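Uncharacterized protein MJ1460 (Methanocaldococcus jannaschii DSM 2661, PDB 2OSO) is of unknown function but carries a zinc-binding V4R domain and probably belongs to the vinyl-4-reductase family. Local coordinates at residues E88-I91 with L92-P96; A121-L124 with A125-E129. The protein carries 3 engineered substitutions. All blocks are in the same frame, centred on the assembly; numbering follows the deposited sequence.

Contact 1. Residues E88-I91 with L92-P96; sequences ENKI and LLKNP
The carbonyl oxygen of K90 is gripped by two amides from the last turn of helix 88-93. The firmer bond comes from K94, whose N sits 2.8 Å from K90 O and meets it at an N-H...O angle of 143°. L93 N is shared between two weak bonds, to K90 O and to N89 O, each 3.1 Å long; the one to K90 O is i to i+3. This forking contrasts with the start of the turn, where L92 N meets E88 O at 166°, a regular i to i+4 bond. The loss of straightness marks where the helix runs out: K94 is the first residue to leave helical phi/psi, although its N-H still closes the last bond of the helix.

Outside the backbone, the contact is carried by the two lysines, which lie side by side and point the same way. K90 sends CG anti to its backbone N (chi1 -177°) and then runs extended, which lays its methylenes alongside K94. K94 bends at chi3, and its CD fits against both CG and CE of K90, at 3.4 Å from K90 CE, tighter than ordinary carbon contact. L92 and L93 instead fold their CG atoms back over carbonyl oxygens of the preceding turn, L92 CG lying 3.3 Å from E88 O. On another side of the helix I91 and L92 touch F132, joining this short surface helix to helix 118-132.

The ammonium groups end with K90 NZ 4.3 Å from K94 NZ. Two like charges this close probably raise the cost of full protonation, an expense that the exposed setting would be expected to soften, while the aliphatic stems remain in contact.

Contact 2. Residues A121-L124 with A125-E129; sequences AGIL and AGCLE
I123 and C127, one helical turn apart, meet through one branch of the isoleucine: I123 CG2 lies 3.8 Å from C127 SG, an apolar contact along the helix surface. Their first torsions account for it. In I123, CG2 is anti to the backbone N and CG1 is beside it (chi1 -71°), which leaves the CG2 methyl as the branch that meets the cysteine. C127 holds SG anti to its carbonyl carbon (chi1 -69°), directing the sulfur back along the helix, where it also comes 3.4 Å from I123 O.

L124 and L128 repeat almost the same rotamer, each with CG anti to the carbonyl carbon and an extended chi2. For L128 this lays the start of the side chain over the preceding turn: its CG is 3.2 Å from L124 O and its CD1 3.4 Å from that same oxygen, so the carbonyl is flanked by aliphatic carbon as well as by the L128 amide. A125 is simpler; its CB rests 3.6 Å from G122 O.

Four i to i+4 bonds hold these groups in step. The shortest, C127 N to I123 O at 2.8 Å, is nearly straight at 165°, and the other three are similarly straight, as in a regular alpha-helix. Around this core helix, I123 and L124 reach F76 of helix 69-79, A121 and A125 touch Y54 of helix 53-64, and L128 lies on F136 and V155 of the sheet, placing the segment between helices and strands.

All eight touching residues are buried, and the backbone bonds satisfy the amides of 125-128 and the carbonyls of 121-124 within the helix itself, which lets its apolar side chains enter the core without stranding those polar groups.

How the contacts relate
Contact 1 closes before contact 2 opens along the chain, and their centres lie about 17 Å apart. Their nearest atoms are about 5 Å from each other and do not touch, but F132, at the end of the helix that holds contact 2, receives I91 and L92 of contact 1. The centre of contact 1 is about 21 Å from the centre of the chain, that of contact 2 about 7 Å. The zinc ion, bound by H117, E140, C143 and C151, is nearer to contact 2: the side chain of A121 is about 8 Å from it, and H117 immediately precedes helix 118-132. At contact 1, glycerol, probably from crystallisation, lies about 4 Å from the I91 side chain.

Contact 1. Residues E88-I91 with L92-P96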
loop_
_atom_site.group_PDB
_atom_site.type_symbol
_atom_site.label_atom_id
_atom_site.label_comp_id
_atom_site.label_asym_id
_atom_site.label_seq_id
_atom_site.Cartn_x
_atom_site.Cartn_y
_atom_site.Cartn_z
ATOM N N GLU A 88 5.155 25.917 12.871
ATOM C CA GLU A 88 5.072 25.424 14.240
ATOM C C GLU A 88 5.017 26.513 15.325
ATOM O O GLU A 88 4.282 26.402 16.306
ATOM C CB GLU A 88 6.298 24.566 14.480
ATOM C CG GLU A 88 6.532 24.157 15.885
ATOM C CD GLU A 88 7.683 23.188 15.976
ATOM O OE1 GLU A 88 8.309 22.903 14.924
ATOM O OE2 GLU A 88 7.946 22.717 17.084
ATOM N N ASN A 89 5.823 27.544 15.164
ATOM C CA ASN A 89 5.813 28.644 16.127
ATOM C C ASN A 89 4.464 29.392 16.155
ATOM O O ASN A 89 4.004 29.835 17.214
ATOM C CB ASN A 89 7.010 29.563 15.874
ATOM C CG ASN A 89 8.313 28.994 16.472
ATOM O OD1 ASN A 89 8.320 27.899 17.070
ATOM N ND2 ASN A 89 9.411 29.750 16.337
ATOM N N LYS A 90 3.778 29.446 15.021
ATOM C CA LYS A 90 2.445 30.034 14.988
ATOM C C LYS A 90 1.377 29.129 15.622
ATOM O O LYS A 90 0.458 29.615 16.283
ATOM C CB LYS A 90 2.081 30.389 13.546
ATOM C CG LYS A 90 0.737 31.074 13.346
ATOM C CD LYS A 90 0.594 31.448 11.851
ATOM C CE LYS A 90 -0.659 32.218 11.536
ATOM N NZ LYS A 90 -0.522 32.936 10.251
ATOM N N ILE A 91 1.474 27.821 15.410
ATOM C CA ILE A 91 0.571 26.852 16.080
ATOM C C ILE A 91 0.670 26.995 17.601
ATOM O O ILE A 91 -0.328 27.034 18.323
ATOM C CB ILE A 91 0.897 25.363 15.644
ATOM C CG1 ILE A 91 0.280 25.078 14.297
ATOM C CG2 ILE A 91 0.361 24.337 16.648
ATOM C CD1 ILE A 91 0.808 23.759 13.656
ATOM N N LEU A 92 1.894 27.106 18.074
ATOM C CA LEU A 92 2.149 27.333 19.486
ATOM C C LEU A 92 1.570 28.660 20.005
ATOM O O LEU A 92 1.019 28.696 21.107
ATOM C CB LEU A 92 3.653 27.249 19.756
ATOM C CG LEU A 92 4.231 25.846 19.534
ATOM C CD1 LEU A 92 5.763 25.857 19.732
ATOM C CD2 LEU A 92 3.550 24.750 20.422
ATOM N N LEU A 93 1.626 29.722 19.192
ATOM C CA LEU A 93 1.236 31.053 19.646
ATOM C C LEU A 93 -0.264 31.321 19.504
ATOM O O LEU A 93 -0.829 32.109 20.257
ATOM C CB LEU A 93 1.997 32.155 18.877
ATOM C CG LEU A 93 3.501 32.363 19.101
ATOM C CD1 LEU A 93 4.044 33.402 18.125
ATOM C CD2 LEU A 93 3.785 32.853 20.482
ATOM N N LYS A 94 -0.898 30.701 18.514
ATOM C CA LYS A 94 -2.265 31.032 18.164
ATOM C C LYS A 94 -3.246 30.011 18.695
ATOM O O LYS A 94 -2.881 28.886 18.979
ATOM C CB LYS A 94 -2.391 31.141 16.631
ATOM C CG LYS A 94 -1.695 32.374 16.083
ATOM C CD LYS A 94 -2.031 32.675 14.627
ATOM C CE LYS A 94 -3.349 33.487 14.426
ATOM N NZ LYS A 94 -3.737 33.602 12.979
ATOM N N ASN A 95 -4.508 30.402 18.789
ATOM C CA ASN A 95 -5.586 29.424 19.020
ATOM C C ASN A 95 -5.967 28.688 17.737
ATOM O O ASN A 95 -5.833 29.250 16.631
ATOM C CB ASN A 95 -6.823 30.130 19.541
ATOM C CG ASN A 95 -6.588 30.779 20.850
ATOM O OD1 ASN A 95 -5.993 30.191 21.720
ATOM N ND2 ASN A 95 -7.032 32.009 20.995
ATOM N N PRO A 96 -6.504 27.454 17.873
ATOM C CA PRO A 96 -7.014 26.734 16.707
ATOM C C PRO A 96 -8.322 27.376 16.275
ATOM O O PRO A 96 -8.888 28.166 17.034
ATOM C CB PRO A 96 -7.236 25.313 17.242
ATOM C CG PRO A 96 -7.508 25.509 18.680
ATOM C CD PRO A 96 -6.670 26.670 19.114
#

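Contact 2. Residues A121-L124 with A125-E129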
loop_
_atom_site.group_PDB
_atom_site.type_symbol
_atom_site.label_atom_id
_atom_site.label_comp_id
_atom_site.label_asym_id
_atom_site.label_seq_id
_atom_site.Cartn_x
_atom_site.Cartn_y
_atom_site.Cartn_z
ATOM N N ALA A 121 -5.273 13.194 5.321
ATOM C CA ALA A 121 -5.946 14.025 6.322
ATOM C C ALA A 121 -6.035 13.257 7.646
ATOM O O ALA A 121 -5.771 13.823 8.700
ATOM C CB ALA A 121 -7.367 14.511 5.819
ATOM N N GLY A 122 -6.321 11.958 7.569
ATOM C CA GLY A 122 -6.320 11.075 8.735
ATOM C C GLY A 122 -4.948 10.979 9.328
ATOM O O GLY A 122 -4.747 11.010 10.593
ATOM N N ILE A 123 -3.975 10.769 8.454
ATOM C CA ILE A 123 -2.573 10.667 8.939
ATOM C C ILE A 123 -2.220 11.914 9.774
ATOM O O ILE A 123 -1.660 11.821 10.857
ATOM C CB ILE A 123 -1.580 10.542 7.830
ATOM C CG1 ILE A 123 -1.697 9.143 7.164
ATOM C CG2 ILE A 123 -0.146 10.681 8.418
ATOM C CD1 ILE A 123 -0.817 9.040 5.889
ATOM N N LEU A 124 -2.589 13.062 9.263
ATOM C CA LEU A 124 -2.267 14.355 9.888
ATOM C C LEU A 124 -2.951 14.489 11.235
ATOM O O LEU A 124 -2.339 14.932 12.192
ATOM C CB LEU A 124 -2.657 15.507 8.959
ATOM C CG LEU A 124 -1.707 15.752 7.789
ATOM C CD1 LEU A 124 -2.343 16.781 6.855
ATOM C CD2 LEU A 124 -0.313 16.159 8.237
ATOM N N ALA A 125 -4.194 14.034 11.336
ATOM C CA ALA A 125 -4.901 14.062 12.605
ATOM C C ALA A 125 -4.225 13.186 13.638
ATOM O O ALA A 125 -4.100 13.573 14.809
ATOM C CB ALA A 125 -6.379 13.619 12.430
ATOM N N GLY A 126 -3.811 11.990 13.191
ATOM C CA GLY A 126 -3.188 11.037 14.066
ATOM C C GLY A 126 -1.828 11.490 14.538
ATOM O O GLY A 126 -1.483 11.314 15.724
ATOM N N CYS A 127 -1.022 12.026 13.616
ATOM C CA CYS A 127 0.312 12.527 13.943
ATOM C C CYS A 127 0.297 13.735 14.889
ATOM O O CYS A 127 1.097 13.821 15.804
ATOM C CB CYS A 127 1.116 12.881 12.698
ATOM S SG CYS A 127 1.603 11.461 11.722
ATOM N N LEU A 128 -0.622 14.650 14.650
ATOM C CA LEU A 128 -0.785 15.847 15.486
ATOM C C LEU A 128 -1.245 15.519 16.893
ATOM O O LEU A 128 -0.840 16.197 17.839
ATOM C CB LEU A 128 -1.780 16.803 14.856
ATOM C CG LEU A 128 -1.230 17.519 13.609
ATOM C CD1 LEU A 128 -2.403 18.237 12.881
ATOM C CD2 LEU A 128 -0.120 18.479 13.967
ATOM N N GLU A 129 -2.093 14.513 17.041
ATOM C CA GLU A 129 -2.366 13.963 18.392
ATOM C C GLU A 129 -1.135 13.354 19.112
ATOM O O GLU A 129 -0.907 13.585 20.330
ATOM C CB GLU A 129 -3.519 12.964 18.335
ATOM C CG GLU A 129 -3.838 12.332 19.700
ATOM C CD GLU A 129 -4.970 11.319 19.693
ATOM O OE1 GLU A 129 -5.874 11.392 18.846
ATOM O OE2 GLU A 129 -4.942 10.421 20.584
#